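Local coordinates for adenosine kinase (Sinorhizobium meliloti, PDB 3UBO), which binds adenosine and ADP and is probably a pfkB-family kinase that phosphorylates adenosine using ATP, at residues A[4-9]-A[150-155]; A[77-82]-A[101-106]. All blocks are in the same frame, centred on the assembly; numbering follows the deposited sequence.

Interaction 1: A[4-9]-A[150-155]; sequences AKYDVL and AQSKVT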
loop_
_atom_site.group_PDB
_atom_site.type_symbol
_atom_site.label_atom_id
_atom_site.label_comp_id
_atom_site.label_asym_id
_atom_site.label_seq_id
_atom_site.Cartn_x
_atom_site.Cartn_y
_atom_site.Cartn_z
ATOM N N ALA A 4 -35.225 3.420 5.523
ATOM C CA ALA A 4 -33.856 3.546 4.920
ATOM C C ALA A 4 -32.731 2.836 5.697
ATOM O O ALA A 4 -32.573 3.082 6.899
ATOM C CB ALA A 4 -33.419 5.058 4.630
ATOM N N LYS A 5 -31.941 1.984 5.012
ATOM C CA LYS A 5 -30.817 1.264 5.673
ATOM C C LYS A 5 -29.364 1.838 5.372
ATOM O O LYS A 5 -28.394 1.562 6.100
ATOM C CB LYS A 5 -30.936 -0.234 5.387
ATOM C CG LYS A 5 -30.188 -1.200 6.306
ATOM C CD LYS A 5 -30.390 -2.617 5.664
ATOM C CE LYS A 5 -29.984 -3.845 6.581
ATOM N NZ LYS A 5 -28.717 -3.664 7.427
ATOM N N TYR A 6 -29.258 2.633 4.301
ATOM C CA TYR A 6 -28.004 3.229 3.877
ATOM C C TYR A 6 -28.235 4.704 3.618
ATOM O O TYR A 6 -29.264 5.109 3.029
ATOM C CB TYR A 6 -27.336 2.507 2.643
ATOM C CG TYR A 6 -27.170 0.995 2.832
ATOM C CD1 TYR A 6 -26.189 0.457 3.694
ATOM C CD2 TYR A 6 -28.058 0.094 2.208
ATOM C CE1 TYR A 6 -26.084 -0.955 3.905
ATOM C CE2 TYR A 6 -27.978 -1.283 2.419
ATOM C CZ TYR A 6 -26.993 -1.819 3.258
ATOM O OH TYR A 6 -26.931 -3.205 3.412
ATOM N N ASP A 7 -27.248 5.490 4.059
ATOM C CA ASP A 7 -27.135 6.902 3.688
ATOM C C ASP A 7 -26.644 6.972 2.289
ATOM O O ASP A 7 -27.269 7.602 1.463
ATOM C CB ASP A 7 -26.224 7.644 4.684
ATOM C CG ASP A 7 -26.675 7.400 6.096
ATOM O OD1 ASP A 7 -27.806 7.881 6.345
ATOM O OD2 ASP A 7 -26.008 6.651 6.883
ATOM N N VAL A 8 -25.530 6.302 2.004
ATOM C CA VAL A 8 -25.048 6.293 0.613
ATOM C C VAL A 8 -24.693 4.968 -0.034
ATOM O O VAL A 8 -23.941 4.102 0.538
ATOM C CB VAL A 8 -23.832 7.184 0.361
ATOM C CG1 VAL A 8 -23.808 7.540 -1.128
ATOM C CG2 VAL A 8 -23.862 8.447 1.280
ATOM N N LEU A 9 -25.222 4.858 -1.251
ATOM C CA LEU A 9 -24.854 3.795 -2.170
ATOM C C LEU A 9 -24.010 4.331 -3.362
ATOM O O LEU A 9 -24.382 5.308 -4.075
ATOM C CB LEU A 9 -26.091 3.065 -2.648
ATOM C CG LEU A 9 -26.014 2.050 -3.803
ATOM C CD1 LEU A 9 -25.295 0.759 -3.372
ATOM C CD2 LEU A 9 -27.411 1.721 -4.324
ATOM N N ALA A 150 -33.220 0.762 -3.011
ATOM C CA ALA A 150 -34.404 1.321 -2.329
ATOM C C ALA A 150 -34.153 1.811 -0.875
ATOM O O ALA A 150 -34.709 2.828 -0.419
ATOM C CB ALA A 150 -35.563 0.289 -2.379
ATOM N N GLN A 151 -33.314 1.087 -0.155
ATOM C CA GLN A 151 -32.989 1.418 1.228
ATOM C C GLN A 151 -31.916 2.522 1.439
ATOM O O GLN A 151 -31.476 2.821 2.609
ATOM C CB GLN A 151 -32.535 0.143 1.924
ATOM C CG GLN A 151 -33.459 -1.036 1.676
ATOM C CD GLN A 151 -32.888 -2.333 2.229
ATOM O OE1 GLN A 151 -31.871 -2.857 1.707
ATOM N NE2 GLN A 151 -33.527 -2.861 3.302
ATOM N N SER A 152 -31.535 3.161 0.327
ATOM C CA SER A 152 -30.381 4.046 0.355
ATOM C C SER A 152 -30.768 5.446 -0.050
ATOM O O SER A 152 -31.340 5.654 -1.149
ATOM C CB SER A 152 -29.231 3.489 -0.518
ATOM O OG SER A 152 -28.686 2.333 0.090
ATOM N N LYS A 153 -30.406 6.392 0.833
ATOM C CA LYS A 153 -30.874 7.770 0.716
ATOM C C LYS A 153 -30.398 8.394 -0.592
ATOM O O LYS A 153 -31.189 8.831 -1.435
ATOM C CB LYS A 153 -30.489 8.635 1.942
ATOM C CG LYS A 153 -31.014 8.142 3.337
ATOM C CD LYS A 153 -30.925 9.293 4.389
ATOM C CE LYS A 153 -30.814 8.812 5.820
ATOM N NZ LYS A 153 -30.965 9.982 6.784
ATOM N N VAL A 154 -29.083 8.439 -0.746
ATOM C CA VAL A 154 -28.534 8.733 -2.045
ATOM C C VAL A 154 -27.989 7.507 -2.780
ATOM O O VAL A 154 -27.509 6.543 -2.161
ATOM C CB VAL A 154 -27.525 9.781 -1.979
ATOM C CG1 VAL A 154 -27.170 10.142 -3.380
ATOM C CG2 VAL A 154 -28.165 10.984 -1.336
ATOM N N THR A 155 -28.129 7.519 -4.098
ATOM C CA THR A 155 -27.359 6.617 -4.942
ATOM C C THR A 155 -26.355 7.488 -5.761
ATOM O O THR A 155 -26.714 8.528 -6.377
ATOM C CB THR A 155 -28.294 5.615 -5.771
ATOM O OG1 THR A 155 -28.983 4.699 -4.884
ATOM C CG2 THR A 155 -27.507 4.793 -6.821
#
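Y6, V8 and L9 pair in parallel with S152, V154 and T155, and a run of backbone hydrogen bonds joins the two chains. Y6 N binds Q151 O at 2.8 Å, while K5 N reaches the same oxygen only weakly. Y6 O then accepts from K153 N at 2.8 Å and D7 O from V154 N at 3.0 Å; L9 N closes the series on V154 O. Both chains turn a corner at matching positions, D7 and K153, yet bonds continue on either side of the break.

The charged pair lies at this corner. K153 runs extended beyond CG alongside D7, its CG set beside the backbone N (chi1 -59°), which carries the amine to 3.8 Å between K153 NZ and D7 OD1, a long salt bridge. Each end has a stronger partner: D7 is bridged to R76, and K153 NZ donates to T291 O.

Side chains meet on both faces. L9 CD2 packs against the T155 hydroxyl, 3.4 Å from T155 OG1, the two side chains side by side, and L9 CB meets S152 CB at 3.8 Å. Helix 146-150 packs on this face, where S152 OG is hydrogen-bonded to V148 O. On the other face V8 CG1 faces V154 CB more loosely, at 4.4 Å. At the margin, K5 and Q151 lie alongside each other, in touch through their CB atoms.

Strands 6-11 and 152-158 are neighbours in the central parallel sheet, where the strand order reverses direction between them, the topological switch point of the alpha/beta fold of the ribokinase (pfkB) family.

Interaction 2: A[77-82]-A[101-106]; sequences AAYFGK and VHFQTK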
loop_
_atom_site.group_PDB
_atom_site.type_symbol
_atom_site.label_atom_id
_atom_site.label_comp_id
_atom_site.label_asym_id
_atom_site.label_seq_id
_atom_site.Cartn_x
_atom_site.Cartn_y
_atom_site.Cartn_z
ATOM N N ALA A 77 -23.006 2.883 4.322
ATOM C CA ALA A 77 -22.737 2.901 2.881
ATOM C C ALA A 77 -22.770 1.488 2.240
ATOM O O ALA A 77 -22.606 0.468 2.918
ATOM C CB ALA A 77 -21.358 3.596 2.628
ATOM N N ALA A 78 -22.912 1.471 0.925
ATOM C CA ALA A 78 -22.982 0.215 0.159
ATOM C C ALA A 78 -22.471 0.469 -1.255
ATOM O O ALA A 78 -22.523 1.639 -1.778
ATOM C CB ALA A 78 -24.417 -0.363 0.116
ATOM N N TYR A 79 -21.963 -0.613 -1.865
ATOM C CA TYR A 79 -21.197 -0.438 -3.107
ATOM C C TYR A 79 -21.473 -1.574 -4.054
ATOM O O TYR A 79 -21.629 -2.736 -3.633
ATOM C CB TYR A 79 -19.640 -0.215 -2.859
ATOM C CG TYR A 79 -18.798 -0.185 -4.171
ATOM C CD1 TYR A 79 -18.790 0.947 -4.989
ATOM C CD2 TYR A 79 -18.052 -1.304 -4.590
ATOM C CE1 TYR A 79 -18.098 0.988 -6.138
ATOM C CE2 TYR A 79 -17.318 -1.258 -5.751
ATOM C CZ TYR A 79 -17.368 -0.110 -6.519
ATOM O OH TYR A 79 -16.691 -0.063 -7.702
ATOM N N PHE A 80 -21.588 -1.217 -5.325
ATOM C CA PHE A 80 -21.697 -2.238 -6.353
ATOM C C PHE A 80 -20.528 -2.044 -7.317
ATOM O O PHE A 80 -20.370 -0.908 -7.865
ATOM C CB PHE A 80 -22.990 -2.107 -7.208
ATOM C CG PHE A 80 -24.294 -2.128 -6.437
ATOM C CD1 PHE A 80 -24.401 -2.770 -5.192
ATOM C CD2 PHE A 80 -25.451 -1.522 -7.000
ATOM C CE1 PHE A 80 -25.657 -2.839 -4.545
ATOM C CE2 PHE A 80 -26.670 -1.542 -6.352
ATOM C CZ PHE A 80 -26.798 -2.223 -5.145
ATOM N N GLY A 81 -19.730 -3.086 -7.531
ATOM C CA GLY A 81 -18.594 -3.006 -8.429
ATOM C C GLY A 81 -18.353 -4.305 -9.172
ATOM O O GLY A 81 -18.903 -5.347 -8.814
ATOM N N LYS A 82 -17.526 -4.243 -10.211
ATOM C CA LYS A 82 -17.211 -5.421 -11.009
ATOM C C LYS A 82 -15.781 -5.890 -10.763
ATOM O O LYS A 82 -14.823 -5.174 -11.055
ATOM C CB LYS A 82 -17.420 -5.131 -12.497
ATOM C CG LYS A 82 -18.367 -6.098 -13.191
ATOM C CD LYS A 82 -18.532 -7.378 -12.390
ATOM C CE LYS A 82 -19.986 -7.820 -12.347
ATOM N NZ LYS A 82 -20.170 -9.048 -11.525
ATOM N N VAL A 101 -18.584 -1.077 4.668
ATOM C CA VAL A 101 -19.497 -0.956 3.551
ATOM C C VAL A 101 -20.077 -2.317 3.183
ATOM O O VAL A 101 -19.464 -3.368 3.440
ATOM C CB VAL A 101 -18.854 -0.292 2.321
ATOM C CG1 VAL A 101 -19.735 -0.474 1.130
ATOM C CG2 VAL A 101 -18.631 1.152 2.576
ATOM N N HIS A 102 -21.297 -2.275 2.633
ATOM C CA HIS A 102 -22.049 -3.463 2.185
ATOM C C HIS A 102 -21.640 -3.658 0.744
ATOM O O HIS A 102 -21.829 -2.759 -0.128
ATOM C CB HIS A 102 -23.603 -3.313 2.340
ATOM C CG HIS A 102 -24.401 -4.403 1.652
ATOM N ND1 HIS A 102 -24.778 -5.577 2.285
ATOM C CD2 HIS A 102 -24.877 -4.496 0.374
ATOM C CE1 HIS A 102 -25.433 -6.348 1.425
ATOM N NE2 HIS A 102 -25.514 -5.711 0.263
ATOM N N PHE A 103 -21.034 -4.823 0.531
ATOM C CA PHE A 103 -20.520 -5.220 -0.786
ATOM C C PHE A 103 -20.768 -6.702 -1.043
ATOM O O PHE A 103 -20.123 -7.551 -0.413
ATOM C CB PHE A 103 -19.021 -4.987 -0.867
ATOM C CG PHE A 103 -18.477 -5.263 -2.229
ATOM C CD1 PHE A 103 -18.910 -4.494 -3.315
ATOM C CD2 PHE A 103 -17.535 -6.281 -2.440
ATOM C CE1 PHE A 103 -18.394 -4.718 -4.575
ATOM C CE2 PHE A 103 -17.043 -6.503 -3.695
ATOM C CZ PHE A 103 -17.464 -5.721 -4.765
ATOM N N GLN A 104 -21.689 -7.001 -1.964
ATOM C CA GLN A 104 -22.223 -8.353 -2.135
ATOM C C GLN A 104 -22.190 -8.721 -3.608
ATOM O O GLN A 104 -22.205 -9.903 -3.940
ATOM C CB GLN A 104 -23.631 -8.454 -1.541
ATOM C CG GLN A 104 -23.594 -8.566 -0.035
ATOM C CD GLN A 104 -22.697 -9.739 0.430
ATOM O OE1 GLN A 104 -22.797 -10.845 -0.147
ATOM N NE2 GLN A 104 -21.816 -9.517 1.444
ATOM N N THR A 105 -22.118 -7.715 -4.486
ATOM C CA THR A 105 -21.905 -7.964 -5.917
ATOM C C THR A 105 -21.080 -9.221 -6.272
ATOM O O THR A 105 -20.055 -9.488 -5.638
ATOM C CB THR A 105 -21.391 -6.755 -6.657
ATOM O OG1 THR A 105 -22.454 -5.804 -6.700
ATOM C CG2 THR A 105 -21.073 -7.174 -8.066
ATOM N N LYS A 106 -21.584 -10.021 -7.239
ATOM C CA LYS A 106 -20.971 -11.305 -7.594
ATOM C C LYS A 106 -19.711 -11.147 -8.466
ATOM O O LYS A 106 -19.698 -10.377 -9.416
ATOM C CB LYS A 106 -21.988 -12.184 -8.288
ATOM C CG LYS A 106 -21.674 -13.707 -8.232
ATOM C CD LYS A 106 -22.153 -14.510 -9.502
ATOM C CE LYS A 106 -22.685 -15.959 -9.123
ATOM N NZ LYS A 106 -23.505 -15.989 -7.831
HETATM O O HOH W 1 -23.090 -4.743 -2.759
#
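A77 and A78 run parallel to V101 and H102, with H102 N donating to A77 O (3.1 Å) and Y79 N to H102 O (2.8 Å); beyond this short ladder, water 1 bridges Y79 O and Q104 N.

V101 spreads its two methyls over the start of strand 77-80: V101 CG2 meets A77 CB at 3.7 Å, and V101 CG1 lies 4.0 Å from Y79 CB and also touches A78 CA. A glycine in place of V101 would probably open a gap beside these three residues and leave the Y79 side chain less firmly backed. Further along, Y79 and F103 project the same way, each with CG anti to its own nitrogen (chi1 174° and -175°). Their rings are inclined by 25° but slid apart, so they barely overlap, and contact is made by Y79 CD2 with F103 CE1. The F103 ring also turns its edge to the backbone, G81 N lying in its plane 3.6 Å from F103 CE1. On the face of the sheet that carries A78 and H102, the H102 ring presents an edge to A78 CB, while its NE2 is hydrogen-bonded to E145. T105 crosses F80 at about a right angle, with T105 OG1 3.8 Å from F80 CB.

Helix 87-98 completes a beta-alpha-beta crossover between the two strands, covering V101 and F103 through I96; helix 146-150 covers A78, F80 and H102 from the opposite face, and strand 6-11 flanks strand 77-80.

Overall arrangement
Interactions 1 and 2 are built into one parallel sheet, their centres 13 Å apart. Strand 6-11 belongs to the first and strand 77-80 to the second, and the two are adjacent: V8 O and A78 N are 2.9 Å apart, a probable hydrogen bond. Together they give four successive strands, 102-103, 77-80, 6-11 and 152-158. Side chains join them too, since L9 CD1 packs on A78 O and Y6 OH lies 3.3 Å from H102 CG. Helix 146-150 packs against both contacts. Interaction 2 lies near the substrate pocket, with the side chain of Y79 about 7 Å from the bound adenosine.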